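Local coordinates for protein nucleoporin nup120 (Schizosaccharomyces pombe, PDB 4GQ2) that serves as a structural component of the nuclear pore complex, at residues Leu19-Val27 and Ser99-Pro108; Lys53-Val62 and Leu74-Arg82. All blocks are in the same frame, centred on the assembly; numbering follows the deposited sequence.

Contact 1 (Leu19-Val27 and Ser99-Pro108); sequences LEGTLALWV and SKFNVKIHFP
W26 and H106 form an offset stack on the sheet face shared with T22 and K104. The rings overlap face on face, both side chains reaching the same way, with planes 12° apart. H106 CD2 sits 3.5 Å from W26 CE2, over one face of the indole. H106 CB packs over the five-membered ring in a CH-pi contact. Both rings are set by CG lying anti to the carbonyl carbon (chi1 -76° in W26, -56° in H106). L25 O lies in plane at the imidazole edge and accepts a hydrogen bond from H106 N at 2.7 Å. Strands 21-26 and 101-106 run parallel at the end of a mixed five-stranded sheet of the beta-propeller region, with 21-26 outermost. T22 CG2 is 3.6 Å from K104 CB. L23 and L25 share the other face with V103 and I105 and touch W147. V27 turns CG1 over the F107 ring, while CG2 meets P108 CD at 3.6 Å. At the far end L19 CD1 rests on N102 CB. E20 runs alongside K100, with OE1 4.2 Å from NZ, beyond a salt bridge. The chemistry implies backbone pairing backed by apolar and aromatic contacts, with probably weak attraction between E20 and K100.

Contact 2 (Lys53-Val62 and Leu74-Arg82); sequences KECVAYDAGV and LRWSIFQNR
W76 lays one face of its indole against the backbone of A60 and G61. G61 N stands 3.3 Å above the ring plane, over its centre, and D59 OD2 meets the ring edge 3.4 Å from CH2. D59 OD2 accepts a hydrogen bond from D114 N. The Y58 ring has I78 CG1 over one face and Q80 N in plane at its edge. A57 CB covers a face of F79, with C55 O at that ring's edge. Strands 59-64 and 73-79 form an antiparallel hairpin at the edge of a sheet in the beta-propeller region. W76 and G61 are a hydrogen-bonded pair, with W76 N to G61 O at 2.9 Å. W76 CG lies between the backbone N and the carbonyl carbon (chi1 59°), bringing the ring over G61. An alanine here is likely to open a gap over the G61 backbone and leave D59 without its ring-edge neighbour. R75 grips S77 OG side-on through NE and NH2, and A60 CB sits over its guanidinium face. N81 ND2 hydrogen-bonds E54 OE1 at 2.7 Å from above the carboxylate plane, and N81 OD1 hydrogen-bonds with T83 OG1, while E54 OE2 forms a salt bridge with K453.

From the N terminus, strand 3-11 is followed by strand 21-26, then helix 46-55. The chain then makes the hairpin of strands 59-64 and 73-79, where contact 2 closes a short loop of 11 residues. Strand 83-88 comes next, and strand 101-106 then pairs with 21-26. Contact 1 thus closes a larger loop of 71 residues, and contact 2 is nested inside it. Both belong to one mixed sheet, with 21-26 and 59-64 as its outermost strands and 83-88 between 73-79 and 101-106. The contact centres are 13 Å apart. They meet at R82: its NH1 lies 2.7 Å from P108 O, and its O lies 2.9 Å from F107 N, both probable hydrogen bonds.

Contact 1 (Leu19-Val27 and Ser99-Pro108)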
loop_
_atom_site.group_PDB
_atom_site.type_symbol
_atom_site.label_atom_id
_atom_site.label_comp_id
_atom_site.label_asym_id
_atom_site.label_seq_id
_atom_site.Cartn_x
_atom_site.Cartn_y
_atom_site.Cartn_z
ATOM N N LEU A 19 12.723 -8.898 0.048
ATOM C CA LEU A 19 14.026 -9.388 -0.346
ATOM C C LEU A 19 14.574 -8.591 -1.518
ATOM O O LEU A 19 13.814 -8.091 -2.347
ATOM C CB LEU A 19 13.943 -10.867 -0.713
ATOM C CG LEU A 19 13.538 -11.877 0.370
ATOM C CD1 LEU A 19 13.681 -13.296 -0.169
ATOM C CD2 LEU A 19 14.321 -11.713 1.672
ATOM N N GLU A 20 15.896 -8.482 -1.577
ATOM C CA GLU A 20 16.586 -7.810 -2.673
ATOM C C GLU A 20 16.933 -8.751 -3.825
ATOM O O GLU A 20 17.067 -8.313 -4.970
ATOM C CB GLU A 20 17.849 -7.123 -2.160
ATOM C CG GLU A 20 17.583 -5.856 -1.360
ATOM C CD GLU A 20 18.848 -5.250 -0.777
ATOM O OE1 GLU A 20 18.735 -4.444 0.171
ATOM O OE2 GLU A 20 19.956 -5.578 -1.257
ATOM N N GLY A 21 17.084 -10.040 -3.525
ATOM C CA GLY A 21 17.363 -11.029 -4.561
ATOM C C GLY A 21 17.476 -12.469 -4.090
ATOM O O GLY A 21 17.111 -12.809 -2.961
ATOM N N THR A 22 17.989 -13.309 -4.981
ATOM C CA THR A 22 18.060 -14.746 -4.779
ATOM C C THR A 22 19.483 -15.206 -5.075
ATOM O O THR A 22 20.039 -14.870 -6.124
ATOM C CB THR A 22 17.099 -15.467 -5.747
ATOM O OG1 THR A 22 15.769 -14.952 -5.586
ATOM C CG2 THR A 22 17.104 -16.965 -5.505
ATOM N N LEU A 23 20.077 -15.960 -4.154
ATOM C CA LEU A 23 21.322 -16.656 -4.474
ATOM C C LEU A 23 20.956 -17.935 -5.207
ATOM O O LEU A 23 20.306 -18.819 -4.644
ATOM C CB LEU A 23 22.159 -16.956 -3.225
ATOM C CG LEU A 23 23.428 -17.810 -3.410
ATOM C CD1 LEU A 23 24.457 -17.193 -4.358
ATOM C CD2 LEU A 23 24.067 -18.093 -2.066
ATOM N N ALA A 24 21.354 -18.008 -6.468
ATOM C CA ALA A 24 21.092 -19.172 -7.300
ATOM C C ALA A 24 22.294 -20.108 -7.254
ATOM O O ALA A 24 23.428 -19.686 -7.496
ATOM C CB ALA A 24 20.805 -18.742 -8.724
ATOM N N LEU A 25 22.045 -21.371 -6.917
ATOM C CA LEU A 25 23.102 -22.373 -6.852
ATOM C C LEU A 25 22.769 -23.605 -7.685
ATOM O O LEU A 25 21.598 -23.961 -7.839
ATOM C CB LEU A 25 23.334 -22.801 -5.414
ATOM C CG LEU A 25 23.668 -21.765 -4.350
ATOM C CD1 LEU A 25 23.958 -22.482 -3.035
ATOM C CD2 LEU A 25 24.859 -20.925 -4.783
ATOM N N TRP A 26 23.810 -24.240 -8.218
ATOM C CA TRP A 26 23.695 -25.510 -8.940
ATOM C C TRP A 26 24.556 -26.533 -8.273
ATOM O O TRP A 26 25.750 -26.297 -8.051
ATOM C CB TRP A 26 24.148 -25.356 -10.387
ATOM C CG TRP A 26 23.144 -24.663 -11.269
ATOM C CD1 TRP A 26 22.276 -25.246 -12.190
ATOM C CD2 TRP A 26 22.860 -23.222 -11.339
ATOM N NE1 TRP A 26 21.502 -24.295 -12.809
ATOM C CE2 TRP A 26 21.800 -23.060 -12.345
ATOM C CE3 TRP A 26 23.358 -22.093 -10.694
ATOM C CZ2 TRP A 26 21.282 -21.815 -12.675
ATOM C CZ3 TRP A 26 22.829 -20.842 -11.040
ATOM C CH2 TRP A 26 21.817 -20.707 -12.008
ATOM N N VAL A 27 23.961 -27.679 -7.939
ATOM C CA VAL A 27 24.720 -28.801 -7.377
ATOM C C VAL A 27 25.671 -29.347 -8.454
ATOM O O VAL A 27 25.342 -29.289 -9.648
ATOM C CB VAL A 27 23.801 -29.914 -6.810
ATOM C CG1 VAL A 27 22.915 -29.364 -5.699
ATOM C CG2 VAL A 27 22.950 -30.549 -7.900
ATOM N N SER A 99 17.938 -10.816 6.855
ATOM C CA SER A 99 17.839 -11.701 5.701
ATOM C C SER A 99 17.233 -10.933 4.533
ATOM O O SER A 99 16.030 -10.702 4.490
ATOM C CB SER A 99 16.983 -12.923 6.033
ATOM O OG SER A 99 17.524 -13.641 7.123
ATOM N N LYS A 100 18.077 -10.521 3.596
ATOM C CA LYS A 100 17.630 -9.744 2.443
ATOM C C LYS A 100 17.627 -10.595 1.186
ATOM O O LYS A 100 17.340 -10.106 0.088
ATOM C CB LYS A 100 18.534 -8.527 2.243
ATOM C CG LYS A 100 18.405 -7.439 3.300
ATOM C CD LYS A 100 19.619 -6.521 3.250
ATOM C CE LYS A 100 19.362 -5.185 3.928
ATOM N NZ LYS A 100 20.584 -4.326 3.931
ATOM N N PHE A 101 17.956 -11.875 1.347
ATOM C CA PHE A 101 18.060 -12.787 0.211
ATOM C C PHE A 101 17.506 -14.151 0.566
ATOM O O PHE A 101 17.585 -14.578 1.726
ATOM C CB PHE A 101 19.523 -12.922 -0.256
ATOM C CG PHE A 101 20.180 -11.607 -0.569
ATOM C CD1 PHE A 101 20.020 -11.014 -1.822
ATOM C CD2 PHE A 101 20.926 -10.938 0.400
ATOM C CE1 PHE A 101 20.603 -9.786 -2.106
ATOM C CE2 PHE A 101 21.507 -9.707 0.124
ATOM C CZ PHE A 101 21.346 -9.135 -1.132
ATOM N N ASN A 102 16.938 -14.820 -0.435
ATOM C CA ASN A 102 16.626 -16.239 -0.332
ATOM C C ASN A 102 17.617 -17.032 -1.183
ATOM O O ASN A 102 18.444 -16.454 -1.891
ATOM C CB ASN A 102 15.174 -16.524 -0.748
ATOM C CG ASN A 102 14.953 -16.405 -2.243
ATOM O OD1 ASN A 102 15.448 -15.487 -2.887
ATOM N ND2 ASN A 102 14.209 -17.341 -2.801
ATOM N N VAL A 103 17.555 -18.353 -1.099
ATOM C CA VAL A 103 18.400 -19.181 -1.947
ATOM C C VAL A 103 17.575 -20.133 -2.792
ATOM O O VAL A 103 16.554 -20.650 -2.342
ATOM C CB VAL A 103 19.584 -19.867 -1.184
ATOM C CG1 VAL A 103 19.419 -19.802 0.325
ATOM C CG2 VAL A 103 19.834 -21.298 -1.657
ATOM N N LYS A 104 18.001 -20.304 -4.039
ATOM C CA LYS A 104 17.382 -21.240 -4.962
ATOM C C LYS A 104 18.451 -22.212 -5.461
ATOM O O LYS A 104 19.445 -21.799 -6.072
ATOM C CB LYS A 104 16.724 -20.500 -6.125
ATOM C CG LYS A 104 16.235 -21.401 -7.251
ATOM C CD LYS A 104 15.563 -20.615 -8.365
ATOM C CE LYS A 104 14.340 -19.863 -7.864
ATOM N NZ LYS A 104 13.529 -19.328 -8.988
ATOM N N ILE A 105 18.226 -23.494 -5.180
ATOM C CA ILE A 105 19.168 -24.556 -5.496
ATOM C C ILE A 105 18.596 -25.383 -6.633
ATOM O O ILE A 105 17.480 -25.883 -6.540
ATOM C CB ILE A 105 19.427 -25.441 -4.258
ATOM C CG1 ILE A 105 20.032 -24.590 -3.139
ATOM C CG2 ILE A 105 20.352 -26.600 -4.599
ATOM C CD1 ILE A 105 20.001 -25.202 -1.755
ATOM N N HIS A 106 19.359 -25.510 -7.712
ATOM C CA HIS A 106 18.935 -26.292 -8.874
ATOM C C HIS A 106 19.552 -27.653 -8.838
ATOM O O HIS A 106 20.706 -27.815 -8.420
ATOM C CB HIS A 106 19.320 -25.611 -10.180
ATOM C CG HIS A 106 18.798 -24.208 -10.317
ATOM N ND1 HIS A 106 17.668 -23.919 -10.994
ATOM C CD2 HIS A 106 19.300 -22.995 -9.847
ATOM C CE1 HIS A 106 17.456 -22.590 -10.959
ATOM N NE2 HIS A 106 18.455 -22.026 -10.253
ATOM N N PHE A 107 18.769 -28.634 -9.286
ATOM C CA PHE A 107 19.151 -30.038 -9.304
ATOM C C PHE A 107 19.011 -30.582 -10.720
ATOM O O PHE A 107 18.240 -30.031 -11.510
ATOM C CB PHE A 107 18.248 -30.833 -8.359
ATOM C CG PHE A 107 18.498 -30.560 -6.907
ATOM C CD1 PHE A 107 17.898 -29.476 -6.272
ATOM C CD2 PHE A 107 19.332 -31.394 -6.165
ATOM C CE1 PHE A 107 18.128 -29.230 -4.929
ATOM C CE2 PHE A 107 19.570 -31.149 -4.819
ATOM C CZ PHE A 107 18.967 -30.065 -4.201
ATOM N N PRO A 108 19.760 -31.658 -11.051
ATOM C CA PRO A 108 19.652 -32.292 -12.371
ATOM C C PRO A 108 18.406 -33.161 -12.475
ATOM O O PRO A 108 17.999 -33.533 -13.581
ATOM C CB PRO A 108 20.907 -33.175 -12.455
ATOM C CG PRO A 108 21.728 -32.874 -11.245
ATOM C CD PRO A 108 20.794 -32.305 -10.224
#

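Contact 2 (Lys53-Val62 and Leu74-Arg82)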
loop_
_atom_site.group_PDB
_atom_site.type_symbol
_atom_site.label_atom_id
_atom_site.label_comp_id
_atom_site.label_asym_id
_atom_site.label_seq_id
_atom_site.Cartn_x
_atom_site.Cartn_y
_atom_site.Cartn_z
ATOM N N LYS A 53 4.330 -25.888 -12.702
ATOM C CA LYS A 53 5.661 -26.478 -12.763
ATOM C C LYS A 53 6.653 -25.625 -11.987
ATOM O O LYS A 53 7.502 -26.157 -11.270
ATOM C CB LYS A 53 6.122 -26.658 -14.210
ATOM C CG LYS A 53 7.378 -27.499 -14.361
ATOM C CD LYS A 53 7.797 -27.640 -15.812
ATOM C CE LYS A 53 9.076 -28.458 -15.925
ATOM N NZ LYS A 53 9.572 -28.512 -17.326
ATOM N N GLU A 54 6.514 -24.307 -12.105
ATOM C CA GLU A 54 7.516 -23.373 -11.579
ATOM C C GLU A 54 7.233 -22.806 -10.187
ATOM O O GLU A 54 8.165 -22.402 -9.503
ATOM C CB GLU A 54 7.729 -22.207 -12.551
ATOM C CG GLU A 54 7.941 -22.619 -14.004
ATOM C CD GLU A 54 9.371 -23.006 -14.338
ATOM O OE1 GLU A 54 10.285 -22.688 -13.552
ATOM O OE2 GLU A 54 9.581 -23.623 -15.406
ATOM N N CYS A 55 5.963 -22.766 -9.776
ATOM C CA CYS A 55 5.560 -21.955 -8.615
ATOM C C CYS A 55 4.717 -22.670 -7.574
ATOM O O CYS A 55 4.458 -22.121 -6.517
ATOM C CB CYS A 55 4.790 -20.720 -9.077
ATOM S SG CYS A 55 5.586 -19.822 -10.420
ATOM N N VAL A 56 4.270 -23.881 -7.882
ATOM C CA VAL A 56 3.401 -24.615 -6.981
ATOM C C VAL A 56 4.189 -25.793 -6.443
ATOM O O VAL A 56 4.365 -26.791 -7.135
ATOM C CB VAL A 56 2.113 -25.098 -7.687
ATOM C CG1 VAL A 56 1.225 -25.860 -6.721
ATOM C CG2 VAL A 56 1.352 -23.921 -8.292
ATOM N N ALA A 57 4.671 -25.656 -5.209
ATOM C CA ALA A 57 5.464 -26.687 -4.553
ATOM C C ALA A 57 4.629 -27.950 -4.358
ATOM O O ALA A 57 3.409 -27.866 -4.195
ATOM C CB ALA A 57 6.000 -26.176 -3.210
ATOM N N TYR A 58 5.281 -29.113 -4.398
ATOM C CA TYR A 58 4.598 -30.384 -4.112
ATOM C C TYR A 58 5.013 -30.966 -2.760
ATOM O O TYR A 58 4.469 -31.985 -2.317
ATOM C CB TYR A 58 4.777 -31.406 -5.246
ATOM C CG TYR A 58 6.210 -31.677 -5.640
ATOM C CD1 TYR A 58 6.977 -32.623 -4.965
ATOM C CD2 TYR A 58 6.795 -30.995 -6.701
ATOM C CE1 TYR A 58 8.293 -32.873 -5.331
ATOM C CE2 TYR A 58 8.106 -31.240 -7.077
ATOM C CZ TYR A 58 8.849 -32.176 -6.391
ATOM O OH TYR A 58 10.150 -32.406 -6.770
ATOM N N ASP A 59 5.981 -30.314 -2.117
ATOM C CA ASP A 59 6.334 -30.605 -0.729
ATOM C C ASP A 59 6.983 -29.379 -0.098
ATOM O O ASP A 59 7.559 -28.553 -0.800
ATOM C CB ASP A 59 7.262 -31.818 -0.634
ATOM C CG ASP A 59 7.268 -32.440 0.751
ATOM O OD1 ASP A 59 6.384 -32.103 1.565
ATOM O OD2 ASP A 59 8.159 -33.269 1.030
ATOM N N ALA A 60 6.890 -29.264 1.224
ATOM C CA ALA A 60 7.386 -28.088 1.940
ATOM C C ALA A 60 7.395 -28.327 3.435
ATOM O O ALA A 60 6.657 -29.177 3.940
ATOM C CB ALA A 60 6.529 -26.862 1.620
ATOM N N GLY A 61 8.228 -27.559 4.135
ATOM C CA GLY A 61 8.284 -27.586 5.586
ATOM C C GLY A 61 9.144 -26.459 6.115
ATOM O O GLY A 61 9.797 -25.756 5.345
ATOM N N VAL A 62 9.126 -26.264 7.431
ATOM C CA VAL A 62 10.047 -25.319 8.048
ATOM C C VAL A 62 10.814 -26.006 9.172
ATOM O O VAL A 62 10.241 -26.737 9.978
ATOM C CB VAL A 62 9.410 -23.950 8.493
ATOM C CG1 VAL A 62 8.179 -23.578 7.673
ATOM C CG2 VAL A 62 9.099 -23.912 9.978
ATOM N N LEU A 74 13.772 -21.777 8.930
ATOM C CA LEU A 74 13.890 -21.793 7.481
ATOM C C LEU A 74 12.759 -22.544 6.810
ATOM O O LEU A 74 12.405 -23.650 7.213
ATOM C CB LEU A 74 15.236 -22.396 7.070
ATOM C CG LEU A 74 16.492 -21.703 7.617
ATOM C CD1 LEU A 74 17.734 -22.488 7.218
ATOM C CD2 LEU A 74 16.583 -20.250 7.145
ATOM N N ARG A 75 12.202 -21.939 5.771
ATOM C CA ARG A 75 11.138 -22.569 5.028
ATOM C C ARG A 75 11.638 -23.034 3.667
ATOM O O ARG A 75 12.088 -22.230 2.846
ATOM C CB ARG A 75 9.944 -21.618 4.903
ATOM C CG ARG A 75 9.016 -21.881 3.731
ATOM C CD ARG A 75 8.193 -23.149 3.886
ATOM N NE ARG A 75 7.583 -23.467 2.597
ATOM C CZ ARG A 75 6.314 -23.235 2.286
ATOM N NH1 ARG A 75 5.484 -22.712 3.184
ATOM N NH2 ARG A 75 5.874 -23.532 1.068
ATOM N N TRP A 76 11.561 -24.346 3.451
ATOM C CA TRP A 76 11.974 -24.954 2.194
ATOM C C TRP A 76 10.784 -25.355 1.393
ATOM O O TRP A 76 9.741 -25.710 1.942
ATOM C CB TRP A 76 12.868 -26.166 2.431
ATOM C CG TRP A 76 12.234 -27.273 3.245
ATOM C CD1 TRP A 76 12.232 -27.408 4.629
ATOM C CD2 TRP A 76 11.506 -28.451 2.749
ATOM N NE1 TRP A 76 11.570 -28.550 5.012
ATOM C CE2 TRP A 76 11.113 -29.222 3.940
ATOM C CE3 TRP A 76 11.157 -28.930 1.493
ATOM C CZ2 TRP A 76 10.393 -30.413 3.847
ATOM C CZ3 TRP A 76 10.435 -30.139 1.408
ATOM C CH2 TRP A 76 10.061 -30.859 2.556
ATOM N N SER A 77 10.929 -25.287 0.077
ATOM C CA SER A 77 9.885 -25.738 -0.830
ATOM C C SER A 77 10.574 -26.398 -2.018
ATOM O O SER A 77 11.714 -26.049 -2.354
ATOM C CB SER A 77 9.020 -24.552 -1.285
ATOM O OG SER A 77 8.516 -23.817 -0.171
ATOM N N ILE A 78 9.897 -27.359 -2.637
ATOM C CA ILE A 78 10.427 -28.019 -3.830
ATOM C C ILE A 78 9.422 -27.997 -4.983
ATOM O O ILE A 78 8.222 -28.174 -4.779
ATOM C CB ILE A 78 10.931 -29.457 -3.543
ATOM C CG1 ILE A 78 9.823 -30.336 -2.933
ATOM C CG2 ILE A 78 12.180 -29.418 -2.667
ATOM C CD1 ILE A 78 10.249 -31.776 -2.704
ATOM N N PHE A 79 9.933 -27.781 -6.191
ATOM C CA PHE A 79 9.099 -27.534 -7.370
ATOM C C PHE A 79 9.459 -28.465 -8.532
ATOM O O PHE A 79 10.556 -29.016 -8.587
ATOM C CB PHE A 79 9.214 -26.058 -7.797
ATOM C CG PHE A 79 8.888 -25.081 -6.695
ATOM C CD1 PHE A 79 9.864 -24.683 -5.787
ATOM C CD2 PHE A 79 7.599 -24.574 -6.555
ATOM C CE1 PHE A 79 9.561 -23.790 -4.763
ATOM C CE2 PHE A 79 7.293 -23.678 -5.535
ATOM C CZ PHE A 79 8.277 -23.288 -4.639
ATOM N N GLN A 80 8.527 -28.638 -9.460
ATOM C CA GLN A 80 8.741 -29.515 -10.606
ATOM C C GLN A 80 9.653 -28.912 -11.682
ATOM O O GLN A 80 9.798 -29.474 -12.766
ATOM C CB GLN A 80 7.404 -29.974 -11.190
ATOM C CG GLN A 80 6.743 -31.070 -10.369
ATOM C CD GLN A 80 5.436 -31.554 -10.963
ATOM O OE1 GLN A 80 4.535 -30.761 -11.251
ATOM N NE2 GLN A 80 5.320 -32.864 -11.137
ATOM N N ASN A 81 10.274 -27.778 -11.374
ATOM C CA ASN A 81 11.316 -27.227 -12.228
ATOM C C ASN A 81 12.712 -27.571 -11.694
ATOM O O ASN A 81 13.687 -26.877 -11.984
ATOM C CB ASN A 81 11.136 -25.716 -12.416
ATOM C CG ASN A 81 11.323 -24.928 -11.126
ATOM O OD1 ASN A 81 11.502 -25.496 -10.048
ATOM N ND2 ASN A 81 11.282 -23.607 -11.235
ATOM N N ARG A 82 12.787 -28.652 -10.915
ATOM C CA ARG A 82 14.043 -29.171 -10.351
ATOM C C ARG A 82 14.741 -28.155 -9.456
ATOM O O ARG A 82 15.958 -27.970 -9.538
ATOM C CB ARG A 82 14.999 -29.663 -11.450
ATOM C CG ARG A 82 14.424 -30.740 -12.356
ATOM C CD ARG A 82 15.413 -31.126 -13.443
ATOM N NE ARG A 82 14.727 -31.388 -14.709
ATOM C CZ ARG A 82 15.232 -32.085 -15.723
ATOM N NH1 ARG A 82 16.444 -32.622 -15.644
ATOM N NH2 ARG A 82 14.513 -32.254 -16.823
HETATM O O HOH W 1 6.185 -27.635 -8.993
#